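Local structure of peptidase M42 (Thaumarchaeota archaeon SCGC AB-539-E09, 5DS0) at residues C[233-238]-C[314-319]; C[260-265]-C[290-295]. The protein is probably a metal-dependent aminopeptidase of the M42 (TET) family, removing residues from the N-termini of peptides, and holds two cobalt ions in this crystal. All coordinates share one frame; numbering follows the deposited sequence.

Contact 1 of 2, residues C[233-238]-C[314-319]; sequences ALVLEV and SVVITI. With CO (cobalt (II) ion), chain T.
Val316 fits a hollow in the neighbouring parallel strand: its CG1 lies 3.6 Å from Val235 O and 4.0 Å from Glu237 CB. With CG1 anti to the backbone N (chi1 -176°), its other branch, CG2, rests more loosely against Val235. On the same face Ala233 presents a single methyl to Ser314, CB to OG 3.4 Å; the small pair lies beside Ile305 of helix 302-305 and His306, and the serine hydroxyl bonds Cys312 O. Five backbone bonds hold the strands in register, that from Ile317 N to Val235 O measuring 2.8 Å. This is a parallel pair inside the mixed sheet of the M42 catalytic domain. Glu237, toward the C-terminal end of strand 232-240, is a cobalt ligand: its chain bends at chi2 (-66°) away from 314-319, and both carboxylate oxygens grip the metal, OE2 at 2.2 Å and OE1 at 2.5 Å, in company with His66 and Asp180. OE1 also accepts Val238 N on its anti lone pair, which helps fix the carboxylate's rotation. On the reverse face Leu236 and Ile317 lie side by side, CD2 of the leucine against CB of the isoleucine at 4.0 Å, and Leu234 CD2 meets Val315 CG1 at 3.8 Å, two pairs pointing the same way. Helix 179-197 covers Leu236 and Val238 there, while Val315 and Ile317 pack on Leu262.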
loop_
_atom_site.group_PDB
_atom_site.type_symbol
_atom_site.label_atom_id
_atom_site.label_comp_id
_atom_site.label_asym_id
_atom_site.label_seq_id
_atom_site.Cartn_x
_atom_site.Cartn_y
_atom_site.Cartn_z
ATOM N N ALA C 233 17.809 19.796 -45.361
ATOM C CA ALA C 233 16.844 20.498 -44.528
ATOM C C ALA C 233 17.434 21.055 -43.238
ATOM O O ALA C 233 18.159 20.366 -42.531
ATOM C CB ALA C 233 15.688 19.573 -44.213
ATOM N N LEU C 234 17.076 22.298 -42.925
ATOM C CA LEU C 234 17.418 22.919 -41.653
ATOM C C LEU C 234 16.130 23.195 -40.910
ATOM O O LEU C 234 15.380 24.079 -41.282
ATOM C CB LEU C 234 18.141 24.230 -41.862
ATOM C CG LEU C 234 19.376 24.216 -42.747
ATOM C CD1 LEU C 234 19.930 25.631 -42.859
ATOM C CD2 LEU C 234 20.431 23.262 -42.208
ATOM N N VAL C 235 15.846 22.416 -39.880
ATOM C CA VAL C 235 14.646 22.628 -39.108
ATOM C C VAL C 235 14.969 23.499 -37.919
ATOM O O VAL C 235 15.936 23.255 -37.201
ATOM C CB VAL C 235 14.057 21.301 -38.651
ATOM C CG1 VAL C 235 12.931 21.533 -37.667
ATOM C CG2 VAL C 235 13.556 20.537 -39.853
ATOM N N LEU C 236 14.159 24.530 -37.726
ATOM C CA LEU C 236 14.343 25.471 -36.625
ATOM C C LEU C 236 13.290 25.221 -35.587
ATOM O O LEU C 236 12.112 25.174 -35.902
ATOM C CB LEU C 236 14.225 26.887 -37.131
ATOM C CG LEU C 236 15.317 27.171 -38.150
ATOM C CD1 LEU C 236 14.952 28.259 -39.149
ATOM C CD2 LEU C 236 16.579 27.534 -37.419
ATOM N N GLU C 237 13.720 25.015 -34.357
ATOM C CA GLU C 237 12.826 24.665 -33.268
ATOM C C GLU C 237 13.297 25.382 -32.011
ATOM O O GLU C 237 14.282 26.119 -32.036
ATOM C CB GLU C 237 12.824 23.153 -33.023
ATOM C CG GLU C 237 11.606 22.387 -33.526
ATOM C CD GLU C 237 10.262 22.693 -32.843
ATOM O OE1 GLU C 237 10.174 23.496 -31.904
ATOM O OE2 GLU C 237 9.269 22.066 -33.258
ATOM N N VAL C 238 12.574 25.157 -30.923
ATOM C CA VAL C 238 13.011 25.580 -29.629
ATOM C C VAL C 238 13.659 24.386 -28.939
ATOM O O VAL C 238 13.440 23.252 -29.317
ATOM C CB VAL C 238 11.841 26.103 -28.785
ATOM C CG1 VAL C 238 11.293 27.371 -29.389
ATOM C CG2 VAL C 238 10.755 25.056 -28.647
ATOM N N SER C 314 19.230 16.119 -42.831
ATOM C CA SER C 314 18.611 17.186 -42.064
ATOM C C SER C 314 19.268 17.355 -40.726
ATOM O O SER C 314 19.922 16.441 -40.217
ATOM C CB SER C 314 17.126 16.899 -41.838
ATOM O OG SER C 314 16.510 16.476 -43.039
ATOM N N VAL C 315 19.081 18.538 -40.160
ATOM C CA VAL C 315 19.628 18.849 -38.866
ATOM C C VAL C 315 18.682 19.822 -38.179
ATOM O O VAL C 315 18.053 20.619 -38.836
ATOM C CB VAL C 315 21.059 19.409 -39.025
ATOM C CG1 VAL C 315 21.064 20.908 -39.270
ATOM C CG2 VAL C 315 21.905 19.061 -37.825
ATOM N N VAL C 316 18.561 19.725 -36.860
ATOM C CA VAL C 316 17.717 20.662 -36.113
ATOM C C VAL C 316 18.564 21.696 -35.389
ATOM O O VAL C 316 19.486 21.361 -34.657
ATOM C CB VAL C 316 16.839 19.964 -35.068
ATOM C CG1 VAL C 316 15.923 20.963 -34.392
ATOM C CG2 VAL C 316 16.019 18.854 -35.699
ATOM N N ILE C 317 18.227 22.961 -35.612
ATOM C CA ILE C 317 18.897 24.076 -34.970
ATOM C C ILE C 317 17.885 24.752 -34.073
ATOM O O ILE C 317 16.773 25.010 -34.502
ATOM C CB ILE C 317 19.413 25.063 -36.009
ATOM C CG1 ILE C 317 20.559 24.416 -36.783
ATOM C CG2 ILE C 317 19.888 26.336 -35.336
ATOM C CD1 ILE C 317 20.935 25.117 -38.074
ATOM N N THR C 318 18.284 25.078 -32.849
ATOM C CA THR C 318 17.320 25.469 -31.825
ATOM C C THR C 318 17.643 26.757 -31.108
ATOM O O THR C 318 18.807 27.123 -30.966
ATOM C CB THR C 318 17.213 24.393 -30.727
ATOM O OG1 THR C 318 18.484 24.242 -30.082
ATOM C CG2 THR C 318 16.789 23.058 -31.318
ATOM N N ILE C 319 16.602 27.449 -30.669
ATOM C CA ILE C 319 16.747 28.554 -29.734
ATOM C C ILE C 319 16.314 28.096 -28.342
ATOM O O ILE C 319 15.160 27.722 -28.141
ATOM C CB ILE C 319 15.908 29.776 -30.135
ATOM C CG1 ILE C 319 16.435 30.394 -31.433
ATOM C CG2 ILE C 319 15.959 30.827 -29.042
ATOM C CD1 ILE C 319 15.739 29.862 -32.662
HETATM CO CO CO T . 7.864 22.666 -31.667
#

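Contact 2 of 2, residues C[260-265]-C[290-295]; sequences PGLVTY and LQLSQM
Thr264 and Ser293 meet at one backbone oxygen: Ser293 O accepts Thr264 N at 2.8 Å in an almost straight bond (178°), and Thr264 OG1, also at 2.8 Å, from above the carbonyl plane. Further back, the parallel strands are joined by bonds running alternately from Gln291 N to Pro260 O, Leu262 N to Gln291 O and Ser293 N to Leu262 O; beyond the corner at Thr264, Met295 N resumes the pairing with Tyr265 O.

Among side chains the polar link is from Gln294 NE2 to Thr264 OG1 (3.1 Å), which lies close to the amide plane. The threonine hydroxyl, between its own backbone N and carbonyl carbon (chi1 58°), thus gives to one group and receives from another. A valine in its place would probably leave Ser293 O without its second donor and Gln294 NE2 without this acceptor, its hold resting on the second subunit. There the amide, nearly perpendicular to the Tyr265 ring, reaches Asn86 and Val74, while Gln294 CG lies at the ring's edge and 3.5 Å from Tyr265 CB.

Apolar contacts gather round Leu262, whose branched chain spans Leu290 and Leu292: Leu290 CD1 reaches Leu262 CB at 4.1 Å, and Leu292 CD2 meets Leu262 CD2 and Thr264 CG2. Helix 273-285, the connection of this beta-alpha-beta crossover, packs on Leu262 (Val279, Ile280) and Leu290; helix 333-349 touches Pro260 and Leu290, and strand 314-322 flanks 261-263 on the side away from 291-295.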
loop_
_atom_site.group_PDB
_atom_site.type_symbol
_atom_site.label_atom_id
_atom_site.label_comp_id
_atom_site.label_asym_id
_atom_site.label_seq_id
_atom_site.Cartn_x
_atom_site.Cartn_y
_atom_site.Cartn_z
ATOM N N PRO C 260 22.552 29.543 -29.994
ATOM C CA PRO C 260 21.649 28.540 -30.531
ATOM C C PRO C 260 22.170 27.142 -30.294
ATOM O O PRO C 260 23.361 26.947 -30.054
ATOM C CB PRO C 260 21.626 28.839 -32.027
ATOM C CG PRO C 260 22.875 29.611 -32.285
ATOM C CD PRO C 260 23.065 30.431 -31.047
ATOM N N GLY C 261 21.265 26.177 -30.354
ATOM C CA GLY C 261 21.614 24.793 -30.134
ATOM C C GLY C 261 21.663 24.027 -31.432
ATOM O O GLY C 261 21.097 24.438 -32.443
ATOM N N LEU C 262 22.367 22.905 -31.400
ATOM C CA LEU C 262 22.374 21.957 -32.503
ATOM C C LEU C 262 22.037 20.605 -31.931
ATOM O O LEU C 262 22.691 20.117 -31.016
ATOM C CB LEU C 262 23.743 21.915 -33.147
ATOM C CG LEU C 262 23.853 20.910 -34.279
ATOM C CD1 LEU C 262 23.064 21.391 -35.478
ATOM C CD2 LEU C 262 25.304 20.708 -34.669
ATOM N N VAL C 263 21.000 19.999 -32.466
ATOM C CA VAL C 263 20.510 18.755 -31.919
ATOM C C VAL C 263 21.296 17.608 -32.530
ATOM O O VAL C 263 21.229 17.390 -33.750
ATOM C CB VAL C 263 19.013 18.571 -32.204
ATOM C CG1 VAL C 263 18.522 17.246 -31.648
ATOM C CG2 VAL C 263 18.218 19.702 -31.607
ATOM N N THR C 264 21.964 16.851 -31.673
ATOM C CA THR C 264 22.777 15.721 -32.071
ATOM C C THR C 264 22.021 14.395 -32.048
ATOM O O THR C 264 22.516 13.390 -32.556
ATOM C CB THR C 264 23.965 15.569 -31.116
ATOM O OG1 THR C 264 23.489 15.393 -29.773
ATOM C CG2 THR C 264 24.839 16.801 -31.166
ATOM N N TYR C 265 20.854 14.378 -31.398
ATOM C CA TYR C 265 19.995 13.200 -31.346
ATOM C C TYR C 265 18.637 13.572 -30.782
ATOM O O TYR C 265 18.549 14.314 -29.826
ATOM C CB TYR C 265 20.596 12.078 -30.487
ATOM C CG TYR C 265 19.584 11.006 -30.195
ATOM C CD1 TYR C 265 19.204 10.115 -31.181
ATOM C CD2 TYR C 265 18.958 10.908 -28.954
ATOM C CE1 TYR C 265 18.251 9.134 -30.938
ATOM C CE2 TYR C 265 17.992 9.935 -28.704
ATOM C CZ TYR C 265 17.652 9.051 -29.703
ATOM O OH TYR C 265 16.710 8.084 -29.503
ATOM N N LEU C 290 27.573 27.974 -30.185
ATOM C CA LEU C 290 26.679 26.905 -30.578
ATOM C C LEU C 290 26.675 25.812 -29.521
ATOM O O LEU C 290 27.724 25.275 -29.189
ATOM C CB LEU C 290 27.139 26.347 -31.914
ATOM C CG LEU C 290 26.239 25.284 -32.527
ATOM C CD1 LEU C 290 24.919 25.885 -32.987
ATOM C CD2 LEU C 290 26.937 24.604 -33.695
ATOM N N GLN C 291 25.506 25.478 -28.984
ATOM C CA GLN C 291 25.423 24.502 -27.891
ATOM C C GLN C 291 24.983 23.130 -28.397
ATOM O O GLN C 291 23.925 23.001 -28.984
ATOM C CB GLN C 291 24.432 24.965 -26.824
ATOM C CG GLN C 291 24.645 26.382 -26.323
ATOM C CD GLN C 291 23.708 26.745 -25.194
ATOM O OE1 GLN C 291 23.815 26.209 -24.096
ATOM N NE2 GLN C 291 22.752 27.627 -25.465
ATOM N N LEU C 292 25.798 22.108 -28.177
ATOM C CA LEU C 292 25.400 20.763 -28.555
ATOM C C LEU C 292 24.294 20.299 -27.641
ATOM O O LEU C 292 24.413 20.396 -26.427
ATOM C CB LEU C 292 26.581 19.812 -28.482
ATOM C CG LEU C 292 27.695 20.084 -29.490
ATOM C CD1 LEU C 292 28.730 18.976 -29.410
ATOM C CD2 LEU C 292 27.163 20.194 -30.910
ATOM N N SER C 293 23.218 19.806 -28.239
ATOM C CA SER C 293 21.996 19.473 -27.517
ATOM C C SER C 293 21.480 18.088 -27.891
ATOM O O SER C 293 21.834 17.538 -28.924
ATOM C CB SER C 293 20.925 20.506 -27.848
ATOM O OG SER C 293 19.635 20.048 -27.493
ATOM N N GLN C 294 20.637 17.531 -27.030
ATOM C CA GLN C 294 20.046 16.230 -27.270
ATOM C C GLN C 294 18.667 16.192 -26.641
ATOM O O GLN C 294 18.553 16.476 -25.480
ATOM C CB GLN C 294 20.942 15.153 -26.662
ATOM C CG GLN C 294 21.150 13.955 -27.569
ATOM C CD GLN C 294 22.260 13.027 -27.096
ATOM O OE1 GLN C 294 22.018 12.105 -26.316
ATOM N NE2 GLN C 294 23.484 13.257 -27.582
HETATM N N MSE C 295 17.630 15.844 -27.395
HETATM C CA MSE C 295 16.265 15.770 -26.852
HETATM C C MSE C 295 15.819 14.330 -26.807
HETATM O O MSE C 295 15.159 13.829 -27.726
HETATM C CB MSE C 295 15.288 16.622 -27.663
HETATM C CG MSE C 295 15.871 17.985 -28.051
HETATM SE SE MSE C 295 14.732 18.986 -29.328
HETATM C CE MSE C 295 13.688 17.575 -30.237
#

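Contacts 1 and 2 are successive steps across one sheet, centres 9 Å apart. Strand 314-322 runs parallel to 232-240 but antiparallel to 261-263, which pairs in parallel with 291-295. The junction is probably hydrogen-bonded, Gly261 N to Thr318 O at 2.7 Å and Val263 N to Val316 O at 3.0 Å, and Leu262 CD1 packs on Val315 CG2. Asp239 OD2 ties them together, bonding Thr318 OG1 from contact 1 and Ser293 OG from contact 2. Contact 1 supplies a cobalt ligand, with the second cobalt about 5 Å from the Glu237 side chain; the Met295 side chain of contact 2 lies about 8 Å from a cobalt, and the same end, at Tyr265 and Gln294, meets the second subunit.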